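Local atomic coordinates of HIAXHD3 (Humicola insolens, PDB entry 3ZXK), a protein that probably releases arabinofuranose side chains from arabinoxylan as a family 43 glycoside hydrolase, a scaffold whose active site has been engineered for added endo-xylanase activity. Residues 139-144 with 166-171; 144-149 with 154-159; 98-101 with 106-109. All coordinates share one frame; numbering follows the deposited sequence.

Interaction 1 of 3, residues 139-144 with 166-171. With XYP (beta-D-xylopyranose), chain C.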
loop_
_atom_site.group_PDB
_atom_site.type_symbol
_atom_site.label_atom_id
_atom_site.label_comp_id
_atom_site.label_asym_id
_atom_site.label_seq_id
_atom_site.Cartn_x
_atom_site.Cartn_y
_atom_site.Cartn_z
ATOM N N ASN A 139 -11.877 15.063 15.613
ATOM C CA ASN A 139 -12.286 13.827 16.261
ATOM C C ASN A 139 -11.507 12.761 15.521
ATOM O O ASN A 139 -11.200 12.944 14.344
ATOM C CB ASN A 139 -13.788 13.606 16.101
ATOM C CG ASN A 139 -14.328 12.515 17.021
ATOM O OD1 ASN A 139 -13.612 11.965 17.877
ATOM N ND2 ASN A 139 -15.605 12.208 16.864
ATOM N N CYS A 140 -11.126 11.690 16.200
ATOM C CA CYS A 140 -10.408 10.639 15.500
ATOM C C CYS A 140 -11.387 9.578 15.045
ATOM O O CYS A 140 -11.986 8.876 15.871
ATOM C CB CYS A 140 -9.289 10.003 16.317
ATOM S SG CYS A 140 -8.504 8.688 15.326
ATOM N N TYR A 141 -11.561 9.487 13.731
ATOM C CA TYR A 141 -12.389 8.450 13.172
ATOM C C TYR A 141 -11.486 7.263 12.878
ATOM O O TYR A 141 -11.182 6.979 11.718
ATOM C CB TYR A 141 -13.062 8.949 11.907
ATOM C CG TYR A 141 -14.030 10.100 12.109
ATOM C CD1 TYR A 141 -14.693 10.310 13.341
ATOM C CD2 TYR A 141 -14.321 10.950 11.049
ATOM C CE1 TYR A 141 -15.603 11.348 13.489
ATOM C CE2 TYR A 141 -15.228 11.989 11.198
ATOM C CZ TYR A 141 -15.847 12.196 12.417
ATOM O OH TYR A 141 -16.731 13.243 12.518
ATOM N N TYR A 142 -11.087 6.558 13.936
ATOM C CA TYR A 142 -10.204 5.387 13.812
ATOM C C TYR A 142 -10.911 4.308 12.981
ATOM O O TYR A 142 -12.067 3.979 13.251
ATOM C CB TYR A 142 -9.869 4.815 15.193
ATOM C CG TYR A 142 -9.032 3.558 15.092
ATOM C CD1 TYR A 142 -7.662 3.623 14.872
ATOM C CD2 TYR A 142 -9.621 2.297 15.157
ATOM C CE1 TYR A 142 -6.898 2.461 14.732
ATOM C CE2 TYR A 142 -8.865 1.136 15.043
ATOM C CZ TYR A 142 -7.514 1.225 14.817
ATOM O OH TYR A 142 -6.766 0.079 14.702
ATOM N N ASP A 143 -10.233 3.784 11.954
ATOM C CA ASP A 143 -10.835 2.789 11.066
ATOM C C ASP A 143 -12.190 3.279 10.485
ATOM O O ASP A 143 -13.274 2.686 10.671
ATOM C CB ASP A 143 -10.947 1.438 11.788
ATOM C CG ASP A 143 -9.631 0.658 11.782
ATOM O OD1 ASP A 143 -8.557 1.258 11.619
ATOM O OD2 ASP A 143 -9.688 -0.566 11.928
ATOM N N ALA A 144 -12.084 4.376 9.750
ATOM C CA ALA A 144 -13.237 5.099 9.232
ATOM C C ALA A 144 -13.841 4.350 8.046
ATOM O O ALA A 144 -13.104 3.766 7.227
ATOM C CB ALA A 144 -12.790 6.492 8.786
ATOM N N ALA A 166 -20.840 8.953 12.867
ATOM C CA ALA A 166 -20.893 10.406 12.767
ATOM C C ALA A 166 -21.650 10.823 11.514
ATOM O O ALA A 166 -21.553 10.173 10.449
ATOM C CB ALA A 166 -19.488 10.998 12.681
ATOM N N GLN A 167 -22.420 11.895 11.649
ATOM C CA GLN A 167 -23.016 12.571 10.512
ATOM C C GLN A 167 -22.170 13.800 10.201
ATOM O O GLN A 167 -21.812 14.543 11.117
ATOM C CB GLN A 167 -24.441 12.995 10.842
ATOM C CG GLN A 167 -25.133 13.630 9.653
ATOM C CD GLN A 167 -26.555 14.077 9.936
ATOM O OE1 GLN A 167 -27.268 13.462 10.718
ATOM N NE2 GLN A 167 -26.985 15.125 9.263
ATOM N N LEU A 168 -21.820 13.986 8.932
ATOM C CA LEU A 168 -21.070 15.169 8.528
ATOM C C LEU A 168 -21.952 16.268 7.968
ATOM O O LEU A 168 -23.109 16.038 7.636
ATOM C CB LEU A 168 -20.032 14.781 7.480
ATOM C CG LEU A 168 -19.173 13.567 7.809
ATOM C CD1 LEU A 168 -18.124 13.491 6.735
ATOM C CD2 LEU A 168 -18.518 13.698 9.175
ATOM N N SER A 169 -21.383 17.473 7.905
ATOM C CA SER A 169 -22.076 18.596 7.309
ATOM C C SER A 169 -22.275 18.358 5.792
ATOM O O SER A 169 -21.615 17.490 5.187
ATOM C CB SER A 169 -21.270 19.880 7.541
ATOM O OG SER A 169 -19.965 19.740 7.015
ATOM N N PRO A 170 -23.182 19.122 5.171
ATOM C CA PRO A 170 -23.406 18.896 3.742
ATOM C C PRO A 170 -22.128 18.925 2.884
ATOM O O PRO A 170 -22.034 18.149 1.918
ATOM C CB PRO A 170 -24.393 20.012 3.370
ATOM C CG PRO A 170 -25.189 20.219 4.633
ATOM C CD PRO A 170 -24.239 19.968 5.773
ATOM N N ASP A 171 -21.171 19.810 3.193
ATOM C CA ASP A 171 -19.922 19.846 2.422
ATOM C C ASP A 171 -18.859 18.805 2.849
ATOM O O ASP A 171 -17.788 18.738 2.252
ATOM C CB ASP A 171 -19.329 21.269 2.361
ATOM C CG ASP A 171 -18.831 21.770 3.695
ATOM O OD1 ASP A 171 -18.791 20.986 4.686
ATOM O OD2 ASP A 171 -18.499 22.981 3.775
HETATM C C1 XYP C . -4.415 -1.565 17.407
HETATM C C2 XYP C . -3.417 -0.522 17.910
HETATM C C3 XYP C . -4.090 0.409 18.922
HETATM C C4 XYP C . -5.342 1.027 18.295
HETATM C C5 XYP C . -6.295 -0.095 17.899
HETATM O O2 XYP C . -2.275 -1.167 18.482
HETATM O O3 XYP C . -3.172 1.431 19.314
HETATM O O4 XYP C . -5.994 1.966 19.164
HETATM O O5 XYP C . -5.621 -0.930 16.943
#

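Interaction 2 of 3, residues 144-149 with 154-159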
loop_
_atom_site.group_PDB
_atom_site.type_symbol
_atom_site.label_atom_id
_atom_site.label_comp_id
_atom_site.label_asym_id
_atom_site.label_seq_id
_atom_site.Cartn_x
_atom_site.Cartn_y
_atom_site.Cartn_z
ATOM N N ALA A 144 -12.084 4.376 9.750
ATOM C CA ALA A 144 -13.237 5.099 9.232
ATOM C C ALA A 144 -13.841 4.350 8.046
ATOM O O ALA A 144 -13.104 3.766 7.227
ATOM C CB ALA A 144 -12.790 6.492 8.786
ATOM N N GLY A 145 -15.169 4.411 7.963
ATOM C CA GLY A 145 -15.922 3.941 6.795
ATOM C C GLY A 145 -16.980 4.954 6.396
ATOM O O GLY A 145 -18.019 5.100 7.085
ATOM N N LEU A 146 -16.734 5.619 5.262
ATOM C CA LEU A 146 -17.634 6.631 4.719
ATOM C C LEU A 146 -18.787 6.032 3.930
ATOM O O LEU A 146 -18.580 5.117 3.135
ATOM C CB LEU A 146 -16.833 7.559 3.761
ATOM C CG LEU A 146 -17.581 8.625 2.945
ATOM C CD1 LEU A 146 -18.222 9.624 3.889
ATOM C CD2 LEU A 146 -16.650 9.339 1.970
ATOM N N LEU A 147 -19.989 6.602 4.123
ATOM C CA LEU A 147 -21.146 6.350 3.294
ATOM C C LEU A 147 -21.688 7.687 2.801
ATOM O O LEU A 147 -21.917 8.562 3.606
ATOM C CB LEU A 147 -22.261 5.625 4.115
ATOM C CG LEU A 147 -23.643 5.636 3.434
ATOM C CD1 LEU A 147 -23.585 4.837 2.152
ATOM C CD2 LEU A 147 -24.738 5.080 4.325
ATOM N N ILE A 148 -21.853 7.846 1.500
ATOM C CA ILE A 148 -22.652 8.948 0.982
ATOM C C ILE A 148 -24.045 8.393 0.688
ATOM O O ILE A 148 -24.210 7.617 -0.261
ATOM C CB ILE A 148 -21.986 9.556 -0.274
ATOM C CG1 ILE A 148 -20.515 9.914 0.061
ATOM C CG2 ILE A 148 -22.826 10.704 -0.843
ATOM C CD1 ILE A 148 -19.715 10.525 -1.069
ATOM N N ASP A 149 -25.028 8.792 1.506
ATOM C CA ASP A 149 -26.363 8.240 1.456
ATOM C C ASP A 149 -27.137 8.681 0.196
ATOM O O ASP A 149 -26.726 9.582 -0.527
ATOM C CB ASP A 149 -27.101 8.592 2.756
ATOM C CG ASP A 149 -28.217 7.643 3.070
ATOM O OD1 ASP A 149 -28.460 6.685 2.282
ATOM O OD2 ASP A 149 -28.858 7.851 4.121
ATOM N N MET A 154 -23.711 12.599 4.251
ATOM C CA MET A 154 -22.511 11.820 4.455
ATOM C C MET A 154 -22.384 11.377 5.929
ATOM O O MET A 154 -22.611 12.179 6.877
ATOM C CB MET A 154 -21.302 12.633 3.994
ATOM C CG MET A 154 -21.354 12.978 2.504
ATOM S SD MET A 154 -20.046 14.134 2.086
ATOM C CE MET A 154 -18.620 13.074 2.198
ATOM N N TYR A 155 -22.038 10.098 6.123
ATOM C CA TYR A 155 -21.855 9.478 7.435
ATOM C C TYR A 155 -20.522 8.771 7.464
ATOM O O TYR A 155 -20.074 8.274 6.439
ATOM C CB TYR A 155 -22.963 8.418 7.702
ATOM C CG TYR A 155 -24.354 8.991 7.698
ATOM C CD1 TYR A 155 -24.908 9.576 8.836
ATOM C CD2 TYR A 155 -25.111 8.980 6.527
ATOM C CE1 TYR A 155 -26.174 10.129 8.793
ATOM C CE2 TYR A 155 -26.389 9.527 6.488
ATOM C CZ TYR A 155 -26.901 10.092 7.640
ATOM O OH TYR A 155 -28.156 10.656 7.649
ATOM N N ILE A 156 -19.917 8.706 8.650
ATOM C CA ILE A 156 -18.720 7.885 8.851
ATOM C C ILE A 156 -18.912 6.967 10.066
ATOM O O ILE A 156 -19.169 7.439 11.176
ATOM C CB ILE A 156 -17.429 8.723 9.006
ATOM C CG1 ILE A 156 -17.159 9.509 7.704
ATOM C CG2 ILE A 156 -16.230 7.838 9.370
ATOM C CD1 ILE A 156 -15.981 10.462 7.763
ATOM N N ALA A 157 -18.827 5.666 9.814
ATOM C CA ALA A 157 -18.758 4.667 10.856
ATOM C C ALA A 157 -17.277 4.512 11.260
ATOM O O ALA A 157 -16.374 4.547 10.406
ATOM C CB ALA A 157 -19.360 3.336 10.375
ATOM N N TYR A 158 -17.013 4.366 12.560
ATOM C CA TYR A 158 -15.634 4.269 13.027
ATOM C C TYR A 158 -15.567 3.673 14.397
ATOM O O TYR A 158 -16.591 3.531 15.056
ATOM C CB TYR A 158 -14.968 5.659 13.025
ATOM C CG TYR A 158 -15.559 6.603 14.044
ATOM C CD1 TYR A 158 -16.718 7.326 13.766
ATOM C CD2 TYR A 158 -14.940 6.787 15.287
ATOM C CE1 TYR A 158 -17.261 8.203 14.702
ATOM C CE2 TYR A 158 -15.466 7.664 16.227
ATOM C CZ TYR A 158 -16.625 8.385 15.925
ATOM O OH TYR A 158 -17.154 9.244 16.864
ATOM N N GLY A 159 -14.363 3.298 14.817
ATOM C CA GLY A 159 -14.174 2.950 16.234
ATOM C C GLY A 159 -13.498 1.618 16.430
ATOM O O GLY A 159 -13.364 0.823 15.504
HETATM O O HOH W 1 -29.535 10.158 5.386
#

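Interaction 3 of 3, residues 98-101 with 106-109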
loop_
_atom_site.group_PDB
_atom_site.type_symbol
_atom_site.label_atom_id
_atom_site.label_comp_id
_atom_site.label_asym_id
_atom_site.label_seq_id
_atom_site.Cartn_x
_atom_site.Cartn_y
_atom_site.Cartn_z
ATOM N N TYR A 98 -13.851 11.817 -2.179
ATOM C CA TYR A 98 -13.551 12.187 -0.801
ATOM C C TYR A 98 -12.773 11.069 -0.099
ATOM O O TYR A 98 -13.294 9.952 0.085
ATOM C CB TYR A 98 -14.813 12.438 0.022
ATOM C CG TYR A 98 -15.633 13.656 -0.352
ATOM C CD1 TYR A 98 -16.285 13.742 -1.593
ATOM C CD2 TYR A 98 -15.785 14.715 0.540
ATOM C CE1 TYR A 98 -17.042 14.858 -1.942
ATOM C CE2 TYR A 98 -16.563 15.827 0.201
ATOM C CZ TYR A 98 -17.173 15.908 -1.052
ATOM O OH TYR A 98 -17.957 16.993 -1.362
ATOM N N TRP A 99 -11.599 11.409 0.406
ATOM C CA TRP A 99 -10.766 10.490 1.185
ATOM C C TRP A 99 -10.700 11.008 2.606
ATOM O O TRP A 99 -10.313 12.156 2.820
ATOM C CB TRP A 99 -9.338 10.409 0.581
ATOM C CG TRP A 99 -8.433 9.507 1.400
ATOM C CD1 TRP A 99 -8.304 8.138 1.272
ATOM C CD2 TRP A 99 -7.605 9.874 2.540
ATOM N NE1 TRP A 99 -7.453 7.632 2.227
ATOM C CE2 TRP A 99 -6.994 8.636 3.023
ATOM C CE3 TRP A 99 -7.301 11.065 3.181
ATOM C CZ2 TRP A 99 -6.108 8.617 4.092
ATOM C CZ3 TRP A 99 -6.422 11.030 4.274
ATOM C CH2 TRP A 99 -5.834 9.833 4.714
ATOM N N TYR A 100 -11.072 10.183 3.578
ATOM C CA TYR A 100 -10.884 10.599 4.970
ATOM C C TYR A 100 -9.962 9.582 5.629
ATOM O O TYR A 100 -10.135 8.366 5.421
ATOM C CB TYR A 100 -12.195 10.580 5.755
ATOM C CG TYR A 100 -13.257 11.565 5.337
ATOM C CD1 TYR A 100 -14.116 11.295 4.261
ATOM C CD2 TYR A 100 -13.425 12.775 6.043
ATOM C CE1 TYR A 100 -15.108 12.211 3.892
ATOM C CE2 TYR A 100 -14.414 13.692 5.676
ATOM C CZ TYR A 100 -15.247 13.396 4.606
ATOM O OH TYR A 100 -16.228 14.288 4.222
ATOM N N GLY A 101 -9.085 10.076 6.495
ATOM C CA GLY A 101 -8.266 9.166 7.310
ATOM C C GLY A 101 -7.863 9.833 8.612
ATOM O O GLY A 101 -7.442 10.995 8.595
ATOM N N ARG A 106 -6.381 13.136 14.702
ATOM C CA ARG A 106 -7.233 14.065 13.912
ATOM C C ARG A 106 -7.577 13.414 12.582
ATOM O O ARG A 106 -6.798 12.625 12.073
ATOM C CB ARG A 106 -6.537 15.387 13.603
ATOM C CG ARG A 106 -6.050 16.148 14.814
ATOM C CD ARG A 106 -5.372 17.439 14.387
ATOM N NE ARG A 106 -6.279 18.583 14.459
ATOM C CZ ARG A 106 -5.911 19.841 14.208
ATOM N NH1 ARG A 106 -4.658 20.104 13.851
ATOM N NH2 ARG A 106 -6.786 20.837 14.303
ATOM N N THR A 107 -8.706 13.793 11.994
ATOM C CA THR A 107 -9.154 13.204 10.754
ATOM C C THR A 107 -8.976 14.207 9.619
ATOM O O THR A 107 -9.407 15.358 9.726
ATOM C CB THR A 107 -10.622 12.762 10.882
ATOM O OG1 THR A 107 -10.715 11.809 11.939
ATOM C CG2 THR A 107 -11.099 12.092 9.582
ATOM N N TYR A 108 -8.339 13.759 8.540
ATOM C CA TYR A 108 -7.967 14.631 7.418
ATOM C C TYR A 108 -8.810 14.261 6.216
ATOM O O TYR A 108 -9.007 13.058 5.962
ATOM C CB TYR A 108 -6.484 14.433 7.070
ATOM C CG TYR A 108 -5.582 14.894 8.178
ATOM C CD1 TYR A 108 -5.266 14.057 9.264
ATOM C CD2 TYR A 108 -5.044 16.179 8.156
ATOM C CE1 TYR A 108 -4.455 14.497 10.301
ATOM C CE2 TYR A 108 -4.205 16.624 9.179
ATOM C CZ TYR A 108 -3.923 15.784 10.246
ATOM O OH TYR A 108 -3.111 16.238 11.263
ATOM N N LEU A 109 -9.345 15.273 5.524
ATOM C CA LEU A 109 -10.083 15.076 4.292
ATOM C C LEU A 109 -9.277 15.601 3.124
ATOM O O LEU A 109 -8.873 16.760 3.121
ATOM C CB LEU A 109 -11.417 15.831 4.330
ATOM C CG LEU A 109 -12.144 15.918 3.002
ATOM C CD1 LEU A 109 -12.487 14.529 2.461
ATOM C CD2 LEU A 109 -13.394 16.776 3.191
#

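Interaction 1 of 3, residues 139-144 with 166-171
Tyr141 meets strand 163-168 with the far end of its ring, and the touching is van der Waals throughout. The methyl of Ala166 approaches the phenol obliquely, with CB 3.6 Å from Tyr141 OH and 3.8 Å from Tyr141 CZ. Leu168 contributes one branch: its CD2 lies 3.8 Å from Tyr141 OH, the two side chains sliding past each other in opposite directions. Tyr141 gets there because CG stands anti to the carbonyl carbon (chi1 -64°), which sends the ring toward the strand. The Tyr158 ring also meets the Tyr141 ring, the planes about 40° apart.

No hydrogen bond crosses between the segments; the polar groups find partners elsewhere or within their own segment. The hydroxyl of Tyr141, although set among methyl groups, is hydrogen-bonded to Gln175 OE1, an oxygen that Asn139 ND2 also reaches. Just after the strand ends, Ser169 OG donates to Asp171 OD1 at 2.9 Å, meeting that oxygen nearly end-on.

Covalent and backbone constraints shape 139-144. Cys140 forms a disulfide with Cys102, and Tyr141 is the centre of an inverse gamma turn whose closing bond, Tyr142 N to Cys140 O, is weak at 3.2 Å. Next in the chain, Tyr142 belongs to the glycan pocket: its OH lies 2.7 Å from O5 of the xylopyranose and is hydrogen-bonded to Glu192 OE1. Asp143 OD1 sits 3.3 Å above one face of this second ring, toward its rim.

Two adjacent tyrosines thus do different chemistry, Tyr141 burying its ring among aliphatic groups with a glutamine to satisfy its hydroxyl, and Tyr142 placing its hydroxyl against the sugar ring oxygen and Glu192, consistent with a pocket loop fixed partly by packing against strand 163-168, alongside the disulfide.

Interaction 2 of 3, residues 144-149 with 154-159
Leu147 and Tyr155 pair through two backbone hydrogen bonds, Leu147 N to Tyr155 O at 2.9 Å and almost straight (171° at the hydrogen), and the reciprocal Tyr155 N to Leu147 O. Gly145 and Ala157 repeat the pattern, with a shorter bond of 2.7 Å from Gly145 N to Ala157 O that is more bent, at 148°.

Beyond the strand, a water is hydrogen-bonded to both Asp149 OD2 and Tyr155 OH, 2.7 Å from each of the two oxygens; it lies in the plane of the tyrosine ring. The carboxylate is also held by Tyr203 and, through OD1, by a salt bridge to Lys198.

Packing gathers on the face of Leu146, Ile148, Met154 and Ile156. With CG anti to the backbone N (chi1 174°), Leu146 reaches across the strands, its CD1 3.9 Å from Met154 CE and 4.0 Å from Ile156 CG1. Ile148 lies alongside Met154, pointing the same way, while Ala144 CB fits against Ile156 CG2 at 3.7 Å.

Tyr98 and Tyr100 pack on this face, and Met196 packs on Leu147 and Tyr155 behind it: an antiparallel hairpin sandwiched between neighbouring blades, as in the five-bladed beta-propeller of family 43.

Interaction 3 of 3, residues 98-101 with 106-109
Tyr98 touches Leu109 chiefly through ring carbon CD2, which lies 3.8 Å from Leu109 CD1 as the two side chains pass at an angle, with Tyr98 CB close by. Trp99 presents its carbonyl to the same leucine: its O receives a CA-H contact from Leu109, and Leu109 CD1 comes to 3.2 Å from that oxygen, so the packing here is tight. The indole, anti to its own N (chi1 178°), folds along the chain until Gly101 N stands over one of its faces, toward the rim, and its CZ3 comes 3.7 Å from Tyr108 O.

These residues lie on the two middle strands of a four-stranded antiparallel blade of the propeller, joined as a beta hairpin.

Tyr100 offers a ring face. Leu109 CD1 makes a CH-pi contact over its centre, 3.7 Å from the centroid and 12° off the normal, while Thr107 CG2 comes at the edge; the hydroxyl is hydrogen-bonded to Gly172 O. Replacing Tyr100 with an alanine would probably leave Leu109 CD1 without the ring face it packs on and deprive Gly172 O of its hydroxyl partner. Gly101 and Tyr108 form a hydrogen-bonded pair beside the non-hydrogen-bonded pair of Tyr100 and Leu109: Gly101 N donates to Tyr108 O at 3.0 Å, and Gly101 O accepts from Tyr108 N at 2.9 Å. Gly101, with no side chain, lies close against the Trp99 indole, whereas the Tyr108 ring, which meets Phe65 edge-to-face, turns its edge to Gly101 O.

In the fold
Interactions 2 and 3 belong to adjacent blades, and the loop 139-144 of interaction 1 runs from one blade to the next. Tyr100 of interaction 3 packs into the hairpin of interaction 2, its OH 3.4 Å from Met154 CE and its CG 3.8 Å from Ile156 CD1. Thr107 OG1 binds the loop, 2.7 Å from Asn139 O and 3.1 Å from Tyr141 N. Interaction 2 is nested within the chain loop that interaction 1 closes, and Ala166 N and Leu168 N each probably bond to strand 154-158. Only interaction 1 reaches the sugar, through Tyr142; the side chains of Tyr158 and Thr107 lie about 11 Å and 13 Å from a bound xylopyranose.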